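Local coordinates for aspartate aminotransferase (Leishmania major, PDB 4H51), which probably catalyses the pyridoxal-phosphate-dependent transfer of an amino group between L-aspartate and 2-oxoglutarate, working as a homodimer, at residues L185-P188 with D189-F193; R342-Y345 with D346-R350. All coordinates share one frame; numbering follows the deposited sequence.

Contact 1. Residues L185-P188 with D189-F193; sequences LAAP and DGSVF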
# COMPACT_ATOMS: atom_id res chain seq x y z
N LEU B 185 -8.12 32.82 -8.46
CA LEU B 185 -8.40 34.06 -7.74
C LEU B 185 -9.80 34.01 -7.06
O LEU B 185 -10.00 34.59 -5.98
CB LEU B 185 -8.25 35.26 -8.71
CG LEU B 185 -6.81 35.75 -9.00
CD1 LEU B 185 -6.81 36.82 -10.10
CD2 LEU B 185 -6.23 36.27 -7.71
N ALA B 186 -10.76 33.36 -7.71
CA ALA B 186 -12.14 33.31 -7.22
C ALA B 186 -12.29 32.37 -6.01
O ALA B 186 -13.17 32.53 -5.18
CB ALA B 186 -13.10 32.90 -8.34
N ALA B 187 -11.39 31.41 -5.90
CA ALA B 187 -11.36 30.54 -4.75
C ALA B 187 -11.08 31.33 -3.50
O ALA B 187 -10.34 32.31 -3.50
CB ALA B 187 -10.29 29.49 -4.94
N PRO B 188 -11.68 30.91 -2.39
CA PRO B 188 -11.36 31.57 -1.13
C PRO B 188 -9.90 31.36 -0.81
O PRO B 188 -9.31 30.35 -1.19
CB PRO B 188 -12.22 30.83 -0.09
CG PRO B 188 -12.63 29.58 -0.75
CD PRO B 188 -12.62 29.80 -2.23
N ASP B 189 -9.30 32.34 -0.13
CA ASP B 189 -7.92 32.21 0.29
C ASP B 189 -7.76 30.95 1.11
O ASP B 189 -8.67 30.56 1.84
CB ASP B 189 -7.51 33.36 1.19
CG ASP B 189 -7.27 34.65 0.45
OD1 ASP B 189 -7.73 34.86 -0.67
OD2 ASP B 189 -6.62 35.51 1.05
N GLY B 190 -6.60 30.32 0.99
CA GLY B 190 -6.32 29.10 1.72
C GLY B 190 -7.09 27.88 1.22
O GLY B 190 -7.50 27.07 2.03
N SER B 191 -7.30 27.77 -0.08
CA SER B 191 -7.82 26.56 -0.68
C SER B 191 -6.66 25.62 -1.09
O SER B 191 -5.48 26.00 -1.04
CB SER B 191 -8.65 26.86 -1.90
OG SER B 191 -9.77 27.66 -1.58
N VAL B 192 -6.98 24.37 -1.39
CA VAL B 192 -6.00 23.40 -1.85
C VAL B 192 -6.09 23.21 -3.36
O VAL B 192 -7.20 23.03 -3.87
CB VAL B 192 -6.19 22.06 -1.18
CG1 VAL B 192 -5.06 21.11 -1.61
CG2 VAL B 192 -6.18 22.21 0.33
N PHE B 193 -4.97 23.27 -4.08
CA PHE B 193 -4.94 23.04 -5.52
C PHE B 193 -4.04 21.87 -5.84
O PHE B 193 -2.83 21.92 -5.53
CB PHE B 193 -4.45 24.25 -6.27
CG PHE B 193 -5.49 25.31 -6.43
CD1 PHE B 193 -5.86 26.10 -5.34
CD2 PHE B 193 -6.17 25.46 -7.61
CE1 PHE B 193 -6.85 27.05 -5.47
CE2 PHE B 193 -7.16 26.40 -7.73
CZ PHE B 193 -7.52 27.18 -6.64
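Ser191 and Phe193 reach back to Pro188 and Ala187 with similar first torsions: OG of Ser191 (chi1 -61°) and CG of Phe193 (chi1 -79°) each lie opposite their own carbonyl carbon and beside their own backbone N. The contact is the helix-to-strand turn of an alpha/beta aminotransferase fold, joining helix 177-186 to strand 192-196 of the large mixed sheet. The hydroxyl of Ser191 donates a hydrogen bond from OG to Pro188 O at 2.8 Å. It meets the oxygen at a C=O...donor angle of 140° and is tilted from the carbonyl plane. Besides this bond, the same Ser191 OG lies 3.5 Å from Pro188 CG, against the proline ring. Gly190 accommodates the change of direction with a positive phi. Two residues after the serine, Phe193 brings CZ of its ring to within 4.0 Å of Ala187 CB, a methyl that sits at the ring edge, near its plane; the ring also stacks on Tyr141 of strand 140-144. Ala187, the first residue to leave helical phi/psi, turns its CB toward the returning chain. Lys222, just after helix 209-221, ties the turn together through NZ, with a salt bridge to Asp189 OD1 and hydrogen bonds to the carbonyl oxygens of Leu185 and Ala187. The lysine charge thus meets both the helix end and the turn carboxylate. Ala187 CB, which is buried, also lies 3.9 Å from Ser191 OG.

Contact 2. Residues R342-Y345 with D346-R350; sequences RTVY and DELLR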
# COMPACT_ATOMS: atom_id res chain seq x y z
N ARG B 342 4.78 12.30 -34.19
CA ARG B 342 5.12 12.83 -35.50
C ARG B 342 4.57 11.91 -36.59
O ARG B 342 4.04 12.38 -37.60
CB ARG B 342 6.64 13.03 -35.62
CG ARG B 342 7.15 13.32 -37.03
CD ARG B 342 6.61 14.64 -37.57
NE ARG B 342 6.86 15.81 -36.70
CZ ARG B 342 6.54 17.07 -37.03
NH1 ARG B 342 5.94 17.34 -38.19
NH2 ARG B 342 6.81 18.07 -36.20
N THR B 343 4.62 10.60 -36.37
CA THR B 343 4.06 9.68 -37.34
C THR B 343 2.55 9.84 -37.53
O THR B 343 2.03 9.79 -38.66
CB THR B 343 4.35 8.23 -36.93
OG1 THR B 343 5.77 8.03 -36.83
CG2 THR B 343 3.80 7.30 -37.93
N VAL B 344 1.83 9.97 -36.41
CA VAL B 344 0.38 10.18 -36.47
C VAL B 344 0.08 11.49 -37.18
O VAL B 344 -0.77 11.54 -38.10
CB VAL B 344 -0.24 10.23 -35.03
CG1 VAL B 344 -1.72 10.54 -35.09
CG2 VAL B 344 0.04 8.91 -34.31
N TYR B 345 0.77 12.54 -36.76
CA TYR B 345 0.56 13.89 -37.26
C TYR B 345 0.85 13.99 -38.75
O TYR B 345 0.04 14.54 -39.47
CB TYR B 345 1.37 14.89 -36.47
CG TYR B 345 1.34 16.30 -37.01
CD1 TYR B 345 0.21 17.10 -36.88
CD2 TYR B 345 2.47 16.84 -37.64
CE1 TYR B 345 0.19 18.40 -37.37
CE2 TYR B 345 2.46 18.13 -38.15
CZ TYR B 345 1.33 18.91 -38.00
OH TYR B 345 1.31 20.19 -38.51
N ASP B 346 1.95 13.40 -39.22
CA ASP B 346 2.30 13.49 -40.65
C ASP B 346 1.27 12.78 -41.50
O ASP B 346 1.01 13.17 -42.64
CB ASP B 346 3.72 12.94 -40.94
CG ASP B 346 4.80 13.87 -40.46
OD1 ASP B 346 4.56 15.09 -40.33
OD2 ASP B 346 5.92 13.39 -40.17
N GLU B 347 0.68 11.74 -40.93
CA GLU B 347 -0.33 10.98 -41.63
C GLU B 347 -1.66 11.73 -41.64
O GLU B 347 -2.36 11.70 -42.65
CB GLU B 347 -0.48 9.60 -41.01
CG GLU B 347 -1.42 8.64 -41.70
CD GLU B 347 -0.97 8.22 -43.12
OE1 GLU B 347 0.05 8.75 -43.62
OE2 GLU B 347 -1.67 7.39 -43.71
N LEU B 348 -2.02 12.37 -40.53
CA LEU B 348 -3.21 13.23 -40.54
C LEU B 348 -3.09 14.34 -41.60
O LEU B 348 -4.07 14.67 -42.24
CB LEU B 348 -3.46 13.86 -39.18
CG LEU B 348 -3.84 12.87 -38.09
CD1 LEU B 348 -3.74 13.53 -36.69
CD2 LEU B 348 -5.22 12.30 -38.36
N LEU B 349 -1.90 14.91 -41.74
CA LEU B 349 -1.67 15.93 -42.77
C LEU B 349 -1.85 15.36 -44.17
O LEU B 349 -2.44 16.01 -45.05
CB LEU B 349 -0.26 16.52 -42.67
CG LEU B 349 0.02 17.46 -41.50
CD1 LEU B 349 1.34 18.17 -41.75
CD2 LEU B 349 -1.12 18.43 -41.23
N ARG B 350 -1.36 14.14 -44.35
CA ARG B 350 -1.35 13.51 -45.64
C ARG B 350 -2.75 13.11 -46.04
O ARG B 350 -3.10 13.18 -47.20
CB ARG B 350 -0.44 12.28 -45.60
CG ARG B 350 -0.06 11.75 -46.97
CD ARG B 350 0.56 10.37 -46.87
NE ARG B 350 -0.39 9.41 -46.32
CZ ARG B 350 -1.40 8.86 -46.99
NH1 ARG B 350 -2.20 7.99 -46.37
NH2 ARG B 350 -1.61 9.14 -48.27
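Tyr345 extends from the helix beside Asp346 and Leu349, and its atoms meet these two neighbours in turn. Its CB lies against the backbone, 3.2 Å from Asp346 N. Next outward, CD2 passes the carboxylate of Asp346, whose plane is turned well away from that of the ring. Further along, CE2 touches Leu349 CD1 at 3.8 Å, and CZ and OH lie beside the same methyl. The leucine takes one face of the ring: Leu349 CG stands 4.2 Å from the Tyr345 ring centroid and 18° off the normal, a CH-pi contact offset toward the rim. With CG anti to the backbone N (chi1 173°), the ring is directed so that OH hydrogen-bonds Glu358 OE2, past the end of the helix. The Tyr345-Leu349 pair is an i to i+4 contact on the last turns of the long helix 320-350, and the backbone repeats the spacing: Asp346 N donates to Arg342 O at 2.8 Å, while Leu348 N and Leu349 N bond to Val344 O and Tyr345 O. Arg342 and Asp346 form a further i to i+4 pair. Bends at chi2 and chi3 bring the arginine chain to the acid: Arg342 CD comes 3.0 Å from Asp346 OD2, and Arg342 NH1 3.4 Å from Asp346 OD1. That salt bridge includes a weak hydrogen bond; OD1 lies in the guanidinium plane, at its edge, although the two planes are 46° apart. On the buried side, Val344 and Leu348 run side by side, and both touch Val360 of helix 359-362. At the helix end Arg350 holds Glu347 through two nearly straight bonds, NE to OE1 and NH1 to OE2; the carboxylate oxygens lie close to the guanidinium plane, while the nitrogens approach out of the carboxylate's own plane, and Gln408 of helix 400-416 also bonds Glu347 OE2.

How the contacts relate
From the N terminus, the chain first reaches contact 1, where residues 185-193 close a short turn between helix 177-186 and strand 192-196, next to strands 140-144 and 225-230 of the mixed sheet. It then runs through the rest of that sheet and several helices before entering helix 320-350. Contact 2 encloses no loop; residues 342-350 form the last turns of this helix, packed against helices 359-362 and 400-416. The two contacts are in series, neither nested nor crossed. The centres of contact 1 and contact 2 are about 41 Å apart. Between contact 1 and contact 2 the nearest atoms are about 31 Å apart, so they do not touch and belong to separate parts of one subunit.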